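Beta-lactamase Mb2281c (Mycobacterium bovis, PDB 3I7J) probably acts as a serine hydrolase of the beta-lactamase family, though its natural substrate is not established. Local coordinates at residues F36-A39 against S40-K43; V52-E56 against G57-L61; R73-A77 against H78-L82; A89-P93 against G94-M98; A149-T152 against V153-A157. All blocks are in the same frame, centred on the assembly; numbering follows the deposited sequence.

Contact 1. Residues F36-A39 against S40-K43; sequences FALA and SVTK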
loop_
_atom_site.group_PDB
_atom_site.type_symbol
_atom_site.label_atom_id
_atom_site.label_comp_id
_atom_site.label_asym_id
_atom_site.label_seq_id
_atom_site.Cartn_x
_atom_site.Cartn_y
_atom_site.Cartn_z
ATOM N N PHE A 36 -10.241 10.112 6.009
ATOM C CA PHE A 36 -9.315 9.587 7.014
ATOM C C PHE A 36 -7.855 9.830 6.600
ATOM O O PHE A 36 -7.534 9.866 5.409
ATOM C CB PHE A 36 -9.519 8.071 7.165
ATOM C CG PHE A 36 -10.777 7.674 7.900
ATOM C CD1 PHE A 36 -10.782 7.559 9.286
ATOM C CD2 PHE A 36 -11.944 7.364 7.202
ATOM C CE1 PHE A 36 -11.926 7.138 9.965
ATOM C CE2 PHE A 36 -13.094 6.942 7.872
ATOM C CZ PHE A 36 -13.084 6.827 9.256
ATOM N N ALA A 37 -6.968 10.000 7.576
ATOM C CA ALA A 37 -5.553 10.168 7.260
ATOM C C ALA A 37 -5.121 8.742 6.944
ATOM O O ALA A 37 -5.472 7.813 7.675
ATOM C CB ALA A 37 -4.780 10.703 8.471
ATOM N N LEU A 38 -4.363 8.557 5.870
ATOM C CA LEU A 38 -3.947 7.213 5.481
ATOM C C LEU A 38 -2.589 6.775 5.981
ATOM O O LEU A 38 -2.303 5.579 6.034
ATOM C CB LEU A 38 -3.944 7.087 3.961
ATOM C CG LEU A 38 -5.244 7.397 3.237
ATOM C CD1 LEU A 38 -5.076 7.019 1.775
ATOM C CD2 LEU A 38 -6.393 6.616 3.870
ATOM N N ALA A 39 -1.758 7.742 6.356
ATOM C CA ALA A 39 -0.402 7.444 6.805
ATOM C C ALA A 39 0.228 6.591 5.699
ATOM O O ALA A 39 0.076 6.914 4.524
ATOM C CB ALA A 39 -0.419 6.685 8.145
ATOM N N SER A 40 0.904 5.504 6.059
ATOM C CA SER A 40 1.556 4.645 5.064
ATOM C C SER A 40 0.642 3.948 4.060
ATOM O O SER A 40 1.119 3.292 3.133
ATOM C CB SER A 40 2.431 3.598 5.755
ATOM O OG SER A 40 3.615 4.189 6.239
ATOM N N VAL A 41 -0.667 4.055 4.246
ATOM C CA VAL A 41 -1.560 3.447 3.277
ATOM C C VAL A 41 -1.442 4.344 2.040
ATOM O O VAL A 41 -2.014 4.071 0.981
ATOM C CB VAL A 41 -3.023 3.389 3.798
ATOM C CG1 VAL A 41 -3.959 2.850 2.718
ATOM C CG2 VAL A 41 -3.086 2.470 5.029
ATOM N N THR A 42 -0.683 5.426 2.195
ATOM C CA THR A 42 -0.426 6.359 1.110
ATOM C C THR A 42 0.464 5.672 0.083
ATOM O O THR A 42 0.288 5.844 -1.120
ATOM C CB THR A 42 0.345 7.621 1.598
ATOM O OG1 THR A 42 -0.495 8.410 2.447
ATOM C CG2 THR A 42 0.809 8.472 0.404
ATOM N N LYS A 43 1.414 4.882 0.566
ATOM C CA LYS A 43 2.370 4.215 -0.309
ATOM C C LYS A 43 1.812 3.470 -1.513
ATOM O O LYS A 43 2.316 3.629 -2.613
ATOM C CB LYS A 43 3.291 3.315 0.529
ATOM C CG LYS A 43 4.227 4.134 1.433
ATOM C CD LYS A 43 5.437 3.349 1.944
ATOM C CE LYS A 43 6.417 4.269 2.684
ATOM N NZ LYS A 43 5.836 4.870 3.937
#

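Contact 2. Residues V52-E56 against G57-L61; sequences VAVEE and GVVNL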
loop_
_atom_site.group_PDB
_atom_site.type_symbol
_atom_site.label_atom_id
_atom_site.label_comp_id
_atom_site.label_asym_id
_atom_site.label_seq_id
_atom_site.Cartn_x
_atom_site.Cartn_y
_atom_site.Cartn_z
ATOM N N VAL A 52 2.504 3.738 -13.194
ATOM C CA VAL A 52 1.932 4.350 -14.381
ATOM C C VAL A 52 3.031 5.141 -15.100
ATOM O O VAL A 52 3.113 5.120 -16.325
ATOM C CB VAL A 52 0.764 5.312 -14.027
ATOM C CG1 VAL A 52 0.301 6.055 -15.279
ATOM C CG2 VAL A 52 -0.401 4.518 -13.438
ATOM N N ALA A 53 3.878 5.830 -14.332
ATOM C CA ALA A 53 4.967 6.618 -14.910
ATOM C C ALA A 53 5.939 5.746 -15.713
ATOM O O ALA A 53 6.433 6.161 -16.768
ATOM C CB ALA A 53 5.716 7.368 -13.820
ATOM N N VAL A 54 6.211 4.543 -15.219
ATOM C CA VAL A 54 7.094 3.634 -15.921
ATOM C C VAL A 54 6.452 3.275 -17.255
ATOM O O VAL A 54 7.114 3.269 -18.294
ATOM C CB VAL A 54 7.345 2.328 -15.111
ATOM C CG1 VAL A 54 8.106 1.312 -15.959
ATOM C CG2 VAL A 54 8.147 2.645 -13.850
ATOM N N GLU A 55 5.152 2.992 -17.235
ATOM C CA GLU A 55 4.457 2.637 -18.472
ATOM C C GLU A 55 4.349 3.801 -19.455
ATOM O O GLU A 55 4.281 3.573 -20.662
ATOM C CB GLU A 55 3.071 2.048 -18.161
ATOM C CG GLU A 55 3.166 0.760 -17.342
ATOM C CD GLU A 55 2.080 -0.253 -17.666
ATOM O OE1 GLU A 55 0.903 0.001 -17.377
ATOM O OE2 GLU A 55 2.410 -1.310 -18.205
ATOM N N GLU A 56 4.338 5.035 -18.951
ATOM C CA GLU A 56 4.273 6.208 -19.825
ATOM C C GLU A 56 5.662 6.414 -20.441
ATOM O O GLU A 56 5.810 7.072 -21.471
ATOM C CB GLU A 56 3.876 7.484 -19.049
ATOM C CG GLU A 56 2.453 7.511 -18.447
ATOM C CD GLU A 56 2.125 8.813 -17.690
ATOM O OE1 GLU A 56 3.058 9.458 -17.154
ATOM O OE2 GLU A 56 0.926 9.183 -17.612
ATOM N N GLY A 57 6.679 5.841 -19.806
ATOM C CA GLY A 57 8.031 6.003 -20.303
ATOM C C GLY A 57 8.755 7.137 -19.593
ATOM O O GLY A 57 9.921 7.404 -19.878
ATOM N N VAL A 58 8.067 7.809 -18.671
ATOM C CA VAL A 58 8.654 8.921 -17.919
ATOM C C VAL A 58 9.942 8.455 -17.247
ATOM O O VAL A 58 10.943 9.169 -17.227
ATOM C CB VAL A 58 7.677 9.452 -16.834
ATOM C CG1 VAL A 58 8.356 10.509 -15.975
ATOM C CG2 VAL A 58 6.434 10.043 -17.501
ATOM N N VAL A 59 9.897 7.256 -16.681
ATOM C CA VAL A 59 11.058 6.661 -16.042
ATOM C C VAL A 59 10.985 5.175 -16.290
ATOM O O VAL A 59 9.985 4.668 -16.801
ATOM C CB VAL A 59 11.081 6.893 -14.509
ATOM C CG1 VAL A 59 11.373 8.359 -14.200
ATOM C CG2 VAL A 59 9.749 6.481 -13.900
ATOM N N ASN A 60 12.060 4.482 -15.947
ATOM C CA ASN A 60 12.109 3.039 -16.087
ATOM C C ASN A 60 12.353 2.534 -14.684
ATOM O O ASN A 60 12.719 3.303 -13.803
ATOM C CB ASN A 60 13.261 2.615 -16.990
ATOM C CG ASN A 60 13.175 3.242 -18.366
ATOM O OD1 ASN A 60 12.115 3.238 -19.001
ATOM N ND2 ASN A 60 14.291 3.777 -18.842
ATOM N N LEU A 61 12.133 1.247 -14.478
ATOM C CA LEU A 61 12.354 0.642 -13.182
ATOM C C LEU A 61 13.853 0.665 -12.877
ATOM O O LEU A 61 14.256 0.799 -11.724
ATOM C CB LEU A 61 11.841 -0.797 -13.198
ATOM C CG LEU A 61 10.572 -1.185 -12.423
ATOM C CD1 LEU A 61 9.689 0.005 -12.127
ATOM C CD2 LEU A 61 9.839 -2.241 -13.223
#

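Contact 3. Residues R73-A77 against H78-L82; sequences RHLLA and HTSGL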
loop_
_atom_site.group_PDB
_atom_site.type_symbol
_atom_site.label_atom_id
_atom_site.label_comp_id
_atom_site.label_asym_id
_atom_site.label_seq_id
_atom_site.Cartn_x
_atom_site.Cartn_y
_atom_site.Cartn_z
ATOM N N ARG A 73 13.258 1.008 -9.010
ATOM C CA ARG A 73 12.834 -0.275 -8.443
ATOM C C ARG A 73 13.277 -0.454 -6.985
ATOM O O ARG A 73 12.531 -1.020 -6.186
ATOM C CB ARG A 73 13.375 -1.455 -9.265
ATOM C CG ARG A 73 12.782 -2.815 -8.858
ATOM C CD ARG A 73 13.641 -3.984 -9.340
ATOM N NE ARG A 73 13.899 -3.903 -10.772
ATOM C CZ ARG A 73 13.048 -4.297 -11.712
ATOM N NH1 ARG A 73 11.873 -4.816 -11.375
ATOM N NH2 ARG A 73 13.369 -4.155 -12.994
ATOM N N HIS A 74 14.486 0.002 -6.647
ATOM C CA HIS A 74 14.987 -0.116 -5.275
ATOM C C HIS A 74 14.171 0.775 -4.354
ATOM O O HIS A 74 13.917 0.428 -3.199
ATOM C CB HIS A 74 16.457 0.319 -5.144
ATOM C CG HIS A 74 17.431 -0.554 -5.872
ATOM N ND1 HIS A 74 17.633 -0.471 -7.233
ATOM C CD2 HIS A 74 18.301 -1.491 -5.420
ATOM C CE1 HIS A 74 18.588 -1.313 -7.589
ATOM N NE2 HIS A 74 19.009 -1.943 -6.506
ATOM N N LEU A 75 13.780 1.942 -4.851
ATOM C CA LEU A 75 12.999 2.859 -4.038
ATOM C C LEU A 75 11.621 2.278 -3.740
ATOM O O LEU A 75 11.151 2.333 -2.602
ATOM C CB LEU A 75 12.877 4.208 -4.736
ATOM C CG LEU A 75 14.237 4.881 -4.948
ATOM C CD1 LEU A 75 14.049 6.143 -5.793
ATOM C CD2 LEU A 75 14.851 5.235 -3.589
ATOM N N LEU A 76 10.991 1.700 -4.759
ATOM C CA LEU A 76 9.668 1.099 -4.618
ATOM C C LEU A 76 9.654 -0.107 -3.683
ATOM O O LEU A 76 8.684 -0.325 -2.949
ATOM C CB LEU A 76 9.150 0.674 -5.996
ATOM C CG LEU A 76 8.652 1.796 -6.918
ATOM C CD1 LEU A 76 8.538 1.311 -8.360
ATOM C CD2 LEU A 76 7.310 2.280 -6.406
ATOM N N ALA A 77 10.736 -0.882 -3.712
ATOM C CA ALA A 77 10.856 -2.091 -2.904
ATOM C C ALA A 77 11.608 -1.909 -1.582
ATOM O O ALA A 77 11.848 -2.882 -0.869
ATOM C CB ALA A 77 11.525 -3.194 -3.728
ATOM N N HIS A 78 11.977 -0.674 -1.260
ATOM C CA HIS A 78 12.690 -0.380 -0.021
ATOM C C HIS A 78 14.035 -1.097 0.081
ATOM O O HIS A 78 14.373 -1.658 1.125
ATOM C CB HIS A 78 11.820 -0.744 1.193
ATOM C CG HIS A 78 10.487 -0.068 1.197
ATOM N ND1 HIS A 78 10.340 1.286 1.410
ATOM C CD2 HIS A 78 9.245 -0.546 0.948
ATOM C CE1 HIS A 78 9.066 1.613 1.288
ATOM N NE2 HIS A 78 8.381 0.520 1.008
ATOM N N THR A 79 14.805 -1.089 -1.003
ATOM C CA THR A 79 16.118 -1.719 -0.982
ATOM C C THR A 79 17.217 -0.745 -1.411
ATOM O O THR A 79 18.335 -1.161 -1.698
ATOM C CB THR A 79 16.185 -2.971 -1.907
ATOM O OG1 THR A 79 15.991 -2.577 -3.272
ATOM C CG2 THR A 79 15.124 -3.989 -1.518
ATOM N N SER A 80 16.912 0.550 -1.432
ATOM C CA SER A 80 17.896 1.551 -1.848
ATOM C C SER A 80 19.036 1.757 -0.847
ATOM O O SER A 80 20.033 2.394 -1.181
ATOM C CB SER A 80 17.212 2.899 -2.097
ATOM O OG SER A 80 16.760 3.461 -0.875
ATOM N N GLY A 81 18.892 1.220 0.364
ATOM C CA GLY A 81 19.922 1.375 1.377
ATOM C C GLY A 81 19.764 2.705 2.085
ATOM O O GLY A 81 20.558 3.081 2.949
ATOM N N LEU A 82 18.713 3.420 1.708
ATOM C CA LEU A 82 18.409 4.727 2.261
ATOM C C LEU A 82 17.800 4.618 3.657
ATOM O O LEU A 82 17.113 3.647 3.984
ATOM C CB LEU A 82 17.445 5.440 1.317
ATOM C CG LEU A 82 17.630 6.896 0.897
ATOM C CD1 LEU A 82 19.093 7.304 0.807
ATOM C CD2 LEU A 82 16.941 7.051 -0.442
#

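Contact 4. Residues A89-P93 against G94-M98; sequences ALARP and GTRRM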
loop_
_atom_site.group_PDB
_atom_site.type_symbol
_atom_site.label_atom_id
_atom_site.label_comp_id
_atom_site.label_asym_id
_atom_site.label_seq_id
_atom_site.Cartn_x
_atom_site.Cartn_y
_atom_site.Cartn_z
ATOM N N ALA A 89 22.488 7.372 3.646
ATOM C CA ALA A 89 22.711 6.058 3.063
ATOM C C ALA A 89 23.300 5.142 4.126
ATOM O O ALA A 89 24.454 5.306 4.525
ATOM C CB ALA A 89 23.658 6.168 1.870
ATOM N N LEU A 90 22.503 4.179 4.585
ATOM C CA LEU A 90 22.945 3.250 5.625
ATOM C C LEU A 90 23.391 1.887 5.112
ATOM O O LEU A 90 23.949 1.099 5.872
ATOM C CB LEU A 90 21.832 3.061 6.654
ATOM C CG LEU A 90 21.414 4.320 7.417
ATOM C CD1 LEU A 90 20.276 3.983 8.376
ATOM C CD2 LEU A 90 22.607 4.875 8.176
ATOM N N ALA A 91 23.150 1.607 3.834
ATOM C CA ALA A 91 23.547 0.322 3.260
ATOM C C ALA A 91 23.693 0.397 1.747
ATOM O O ALA A 91 23.270 1.366 1.119
ATOM C CB ALA A 91 22.527 -0.758 3.628
ATOM N N ARG A 92 24.297 -0.637 1.169
ATOM C CA ARG A 92 24.501 -0.717 -0.273
ATOM C C ARG A 92 23.203 -1.164 -0.932
ATOM O O ARG A 92 22.603 -2.153 -0.525
ATOM C CB ARG A 92 25.608 -1.724 -0.595
ATOM C CG ARG A 92 26.925 -1.431 0.104
ATOM C CD ARG A 92 28.000 -2.472 -0.205
ATOM N NE ARG A 92 28.368 -2.504 -1.618
ATOM C CZ ARG A 92 27.729 -3.207 -2.549
ATOM N NH1 ARG A 92 26.683 -3.951 -2.221
ATOM N NH2 ARG A 92 28.137 -3.166 -3.812
ATOM N N PRO A 93 22.767 -0.450 -1.976
ATOM C CA PRO A 93 21.527 -0.780 -2.694
ATOM C C PRO A 93 21.370 -2.274 -2.995
ATOM O O PRO A 93 22.310 -2.925 -3.454
ATOM C CB PRO A 93 21.635 0.051 -3.972
ATOM C CG PRO A 93 22.448 1.244 -3.539
ATOM C CD PRO A 93 23.516 0.613 -2.669
ATOM N N GLY A 94 20.184 -2.814 -2.721
ATOM C CA GLY A 94 19.920 -4.220 -2.996
ATOM C C GLY A 94 20.422 -5.249 -1.992
ATOM O O GLY A 94 20.108 -6.434 -2.104
ATOM N N THR A 95 21.190 -4.810 -1.007
ATOM C CA THR A 95 21.726 -5.731 -0.015
ATOM C C THR A 95 20.787 -5.890 1.169
ATOM O O THR A 95 20.682 -6.971 1.742
ATOM C CB THR A 95 23.081 -5.248 0.513
ATOM O OG1 THR A 95 22.899 -4.040 1.269
ATOM C CG2 THR A 95 24.024 -4.977 -0.649
ATOM N N ARG A 96 20.110 -4.812 1.544
ATOM C CA ARG A 96 19.194 -4.880 2.666
ATOM C C ARG A 96 17.805 -4.351 2.358
ATOM O O ARG A 96 17.609 -3.509 1.483
ATOM C CB ARG A 96 19.756 -4.129 3.880
ATOM C CG ARG A 96 20.851 -4.885 4.610
ATOM C CD ARG A 96 20.927 -4.486 6.076
ATOM N NE ARG A 96 21.500 -3.159 6.268
ATOM C CZ ARG A 96 21.523 -2.520 7.434
ATOM N NH1 ARG A 96 20.999 -3.088 8.514
ATOM N NH2 ARG A 96 22.077 -1.315 7.521
ATOM N N ARG A 97 16.834 -4.874 3.090
ATOM C CA ARG A 97 15.470 -4.441 2.945
ATOM C C ARG A 97 15.106 -3.631 4.165
ATOM O O ARG A 97 14.956 -4.183 5.254
ATOM C CB ARG A 97 14.536 -5.641 2.842
ATOM C CG ARG A 97 13.059 -5.299 2.919
ATOM C CD ARG A 97 12.267 -6.161 1.940
ATOM N NE ARG A 97 12.292 -5.606 0.606
ATOM C CZ ARG A 97 12.180 -6.307 -0.518
ATOM N NH1 ARG A 97 12.033 -7.626 -0.499
ATOM N NH2 ARG A 97 12.214 -5.666 -1.672
HETATM N N MSE A 98 15.002 -2.319 4.014
HETATM C CA MSE A 98 14.583 -1.521 5.150
HETATM C C MSE A 98 13.553 -0.488 4.733
HETATM O O MSE A 98 13.794 0.375 3.885
HETATM C CB MSE A 98 15.783 -0.897 5.875
HETATM C CG MSE A 98 16.550 0.192 5.185
HETATM SE SE MSE A 98 18.086 0.774 6.318
HETATM C CE MSE A 98 19.396 -0.505 5.653
HETATM O O HOH W 1 20.053 -2.198 0.692
#

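Contact 5. Residues A149-T152 against V153-A157; sequences ATST and VADLA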
loop_
_atom_site.group_PDB
_atom_site.type_symbol
_atom_site.label_atom_id
_atom_site.label_comp_id
_atom_site.label_asym_id
_atom_site.label_seq_id
_atom_site.Cartn_x
_atom_site.Cartn_y
_atom_site.Cartn_z
ATOM N N ALA A 149 -1.118 11.127 2.299
ATOM C CA ALA A 149 -2.378 11.048 1.578
ATOM C C ALA A 149 -3.590 10.975 2.506
ATOM O O ALA A 149 -3.525 10.485 3.639
ATOM C CB ALA A 149 -2.371 9.857 0.635
ATOM N N THR A 150 -4.695 11.488 1.988
ATOM C CA THR A 150 -5.968 11.533 2.677
ATOM C C THR A 150 -6.977 10.903 1.707
ATOM O O THR A 150 -6.906 11.139 0.504
ATOM C CB THR A 150 -6.329 13.017 2.980
ATOM O OG1 THR A 150 -5.911 13.349 4.309
ATOM C CG2 THR A 150 -7.786 13.268 2.825
ATOM N N SER A 151 -7.907 10.100 2.217
ATOM C CA SER A 151 -8.885 9.455 1.349
ATOM C C SER A 151 -10.087 8.933 2.135
ATOM O O SER A 151 -10.188 9.135 3.349
ATOM C CB SER A 151 -8.208 8.306 0.585
ATOM O OG SER A 151 -9.050 7.789 -0.429
ATOM N N THR A 152 -10.991 8.255 1.428
ATOM C CA THR A 152 -12.212 7.690 2.013
ATOM C C THR A 152 -12.293 6.209 1.691
ATOM O O THR A 152 -11.619 5.737 0.784
ATOM C CB THR A 152 -13.461 8.342 1.401
ATOM O OG1 THR A 152 -13.507 8.037 -0.002
ATOM C CG2 THR A 152 -13.426 9.855 1.581
ATOM N N VAL A 153 -13.122 5.468 2.424
ATOM C CA VAL A 153 -13.247 4.041 2.146
ATOM C C VAL A 153 -13.819 3.824 0.741
ATOM O O VAL A 153 -13.439 2.876 0.052
ATOM C CB VAL A 153 -14.136 3.330 3.195
ATOM C CG1 VAL A 153 -14.341 1.863 2.809
ATOM C CG2 VAL A 153 -13.464 3.407 4.561
ATOM N N ALA A 154 -14.719 4.707 0.314
ATOM C CA ALA A 154 -15.325 4.609 -1.014
ATOM C C ALA A 154 -14.264 4.719 -2.109
ATOM O O ALA A 154 -14.269 3.952 -3.075
ATOM C CB ALA A 154 -16.374 5.707 -1.200
ATOM N N ASP A 155 -13.372 5.698 -1.966
ATOM C CA ASP A 155 -12.296 5.900 -2.932
ATOM C C ASP A 155 -11.316 4.727 -2.885
ATOM O O ASP A 155 -10.872 4.238 -3.925
ATOM C CB ASP A 155 -11.537 7.203 -2.642
ATOM C CG ASP A 155 -12.164 8.409 -3.306
ATOM O OD1 ASP A 155 -13.328 8.308 -3.759
ATOM O OD2 ASP A 155 -11.494 9.467 -3.362
ATOM N N LEU A 156 -10.974 4.276 -1.681
ATOM C CA LEU A 156 -10.044 3.163 -1.557
ATOM C C LEU A 156 -10.661 1.881 -2.082
ATOM O O LEU A 156 -9.953 0.991 -2.556
ATOM C CB LEU A 156 -9.606 2.975 -0.109
ATOM C CG LEU A 156 -8.648 4.027 0.435
ATOM C CD1 LEU A 156 -8.079 3.503 1.745
ATOM C CD2 LEU A 156 -7.507 4.290 -0.556
ATOM N N ALA A 157 -11.986 1.790 -1.992
ATOM C CA ALA A 157 -12.717 0.620 -2.470
ATOM C C ALA A 157 -12.533 0.520 -3.981
ATOM O O ALA A 157 -12.328 -0.566 -4.522
ATOM C CB ALA A 157 -14.197 0.755 -2.129
#

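Contact 1. Residues F36-A39 against S40-K43
Leu-38 and Ala-39 offer their carbonyls to Val-41 and Thr-42 at the start of helix 42-56, where Ser-40 and Lys-43 form an SxxK pattern like that of the active-site serine and lysine in serine beta-lactamases. A similar role here is probable rather than established. The chain leaves strand 36-37 and bends sharply at Ala-39, which has a positive phi of 53°, and its carbonyl faces the incoming helix. There the Thr-42 hydroxyl takes hold: with OG1 beside its own backbone N (chi1 -68°), it donates to Ala-39 O at 2.6 Å, in the carbonyl plane. Thr-42 OG1 also accepts from Ala-149 N, so one hydroxyl ties the helix start to both the bend and the adjoining strand 149-151. The neighbouring turn closes with Val-41 N donating to Leu-38 O at 2.9 Å. Of the two Val-41 methyls, CG2 stays on this side and lies 3.4 Å from Leu-38 O. The CB atoms of Leu-38 and Val-41 meet at 3.8 Å, while the end of Leu-38 goes on to pack on Ser-151 and Leu-247. Ser-40 OG is hydrogen-bonded to Tyr-99 OH, which is also bonded to Lys-43 NZ. The Lys-43 chain runs extended through CE and bends only at its last torsion, which leaves Lys-43 NZ 3.3 Å from Ser-40 OG.

Contact 2. Residues V52-E56 against G57-L61
Val-54 wedges one methyl against the chain that returns past the end of helix 42-56. Its CG2 meets Leu-61 CD1 at 3.5 Å, the two side chains crossing at about a right angle, and lies 4.2 Å from Val-59 CG2. This branch therefore fits between the two apolar groups of the loop. At the base of Val-54 the backbones come close as well: Val-54 CA points its hydrogen at Val-59 O over 3.2 Å, nearly straight at 165°. One residue earlier, the small Ala-53 methyl lets two valines come in over it, Val-58 CB at 4.2 Å and Val-59 CG2 at 4.1 Å from Ala-53 CB. The reversal that brings them there is a Schellman motif. Gly-57, with a phi of 96° at which a CB would jam against Glu-56 O, sends weak bonds from its N to Ala-53 O and Val-54 O, and Val-58 N adds another weak bond to Ala-53 O. Ala-53 with Val-58 is the apolar pair that commonly accompanies this motif. Toward the surface, Glu-56 runs extended beside Val-58, pointing the same way. Its OE1, hydrogen-bonded to Tyr-122 OH, passes 3.4 Å from Val-58 CG2, and Val-58 continues on to Glu-114 and Ser-115 of helix 101-115.

Contact 3. Residues R73-A77 against H78-L82
A Schellman motif ends helix 72-76, with His-78 in the left-handed conformation (phi 61°) and the following Thr-79 bonded back into the last turn. Thr-79 N donates to His-74 O at 2.8 Å in a nearly straight bond (170°), while His-78 N reaches Leu-75 O weakly at 3.4 Å. The side chains of His-74 and Thr-79, the pair flanking this closure, cross at about a right angle. Thr-79 OG1 sits between its own backbone N and carbonyl carbon, which turns it back over the helix end, 3.3 Å from His-74 CD2. On the other side of the imidazole, His-74 ND1 is hydrogen-bonded to Thr-71 OG1, a bond that limits the ring's rotation. Beyond the turn, Ser-80 CB packs on Leu-75 CD2 at 3.6 Å, and the same methyl touches Leu-82 CD2. Ser-80 OG accepts from Leu-82 N at 3.2 Å, an ST turn that carries Leu-82 round toward Leu-75. The His-78 ring, meanwhile, lies among Tyr-99, Phe-104 and Trp-200 and touches Lys-43 of the SxxK pattern, so the helix end delivers an imidazole beside the probable active site. The burial of Thr-79 OG1 is less favourable: it has no hydrogen-bonding partner in the model, so its burial probably carries a desolvation cost.

Contact 4. Residues A89-P93 against G94-M98
Arg-92 and Thr-95 cross at about a right angle, the threonine methyl lying at the edge of the guanidinium and in its plane, with Thr-95 CG2 3.3 Å from Arg-92 NH1. Thr-95 also brings CG2 against the base of the arginine, near CB. Its hydroxyl branch faces the backbone instead: a chi1 of 67° sets OG1 between its own N and carbonyl carbon, from where Thr-95 OG1 donates to Arg-92 O at 2.6 Å, in the carbonyl plane and on a lone pair. A second bond reaches the same acceptor, Thr-95 N to Arg-92 O at 3.0 Å. This closes a type II beta turn with Pro-93 and Gly-94 at its corners; the positive phi of Gly-94 would press a CB against Pro-93 O. A water lies 2.8 Å from Arg-92 O and accepts from Arg-96 N, probably linking the turn to the chain that leaves it. Further out, Arg-96 bends at chi3 and folds its guanidinium back across the loop. Ala-91 CB and Leu-90 O both lie at the edge of this group, in its plane; Arg-96 NE is 3.7 Å from Ala-91 CB, while NH2 makes a weak bond to Leu-90 O. CE of selenomethionine Met-98 lies over one face of the group, offset toward its rim, and also meets Ala-91 CB at 3.7 Å. Arg-96 NE and Met-98 CE both approach the Ala-91 methyl from one side; Leu-90 CD1 lies 4.4 Å from Met-98 SE at the loop surface.

Contact 5. Residues A149-T152 against V153-A157
Ser-151 of strand 149-151 faces the first turn of helix 153-164, and Thr-152 after it is the helix N-cap. The hydroxyl of Ser-151 stands anti to its backbone N (chi1 -170°), which extends it under the helix: Ser-151 OG touches Asp-155 CB at 3.4 Å and Leu-156 CD2 at 3.8 Å. Its polar partner is Thr-136 OG1, which also bonds to Asp-155 OD2, so serine and aspartate share one outside hydroxyl. Asp-155 OD2 has a second partner in Thr-135 N. At Thr-152 the chain turns into the helix and the side chain does the capping. Thr-152 OG1 accepts from Asp-155 N at 3.1 Å, with the N-H pointing well at it (162°), and so satisfies an amide of the first turn that has no helical carbonyl before it. The hydroxyl also lies against the aspartate's own side chain, 3.4 Å from Asp-155 CB. The Val-153 side chain packs on strands 15-21 and 242-248, and Leu-156 joins it on the latter, seating the helix on the six-stranded sheet. The first regular helical bond follows from the Thr-152 carbonyl: Leu-156 N donates to Thr-152 O at 2.9 Å, and Leu-156 CG lies 3.4 Å from that oxygen.

The five contacts follow one another along the chain without nesting or crossing. Contact 1 leads strand 36-37 into helix 42-56, and contact 2 turns the chain at that helix's far end, their centres about 23 Å apart. The loop then reaches helix 72-76, where Leu-61 O bonds to Arg-73 N, and contact 3 closes that helix while placing His-78 against Lys-43 of contact 1. Contact 4 turns the long loop before helix 101-115 back beside residues 78-82, joined through Thr-79 O with Gly-94 N and Gly-81 O with Leu-90 N. Contact 5 returns to contact 1: strand 149-151 pairs with 36-37 before entering helix 153-164, on the opposite side of the chain's centre from contacts 3 and 4.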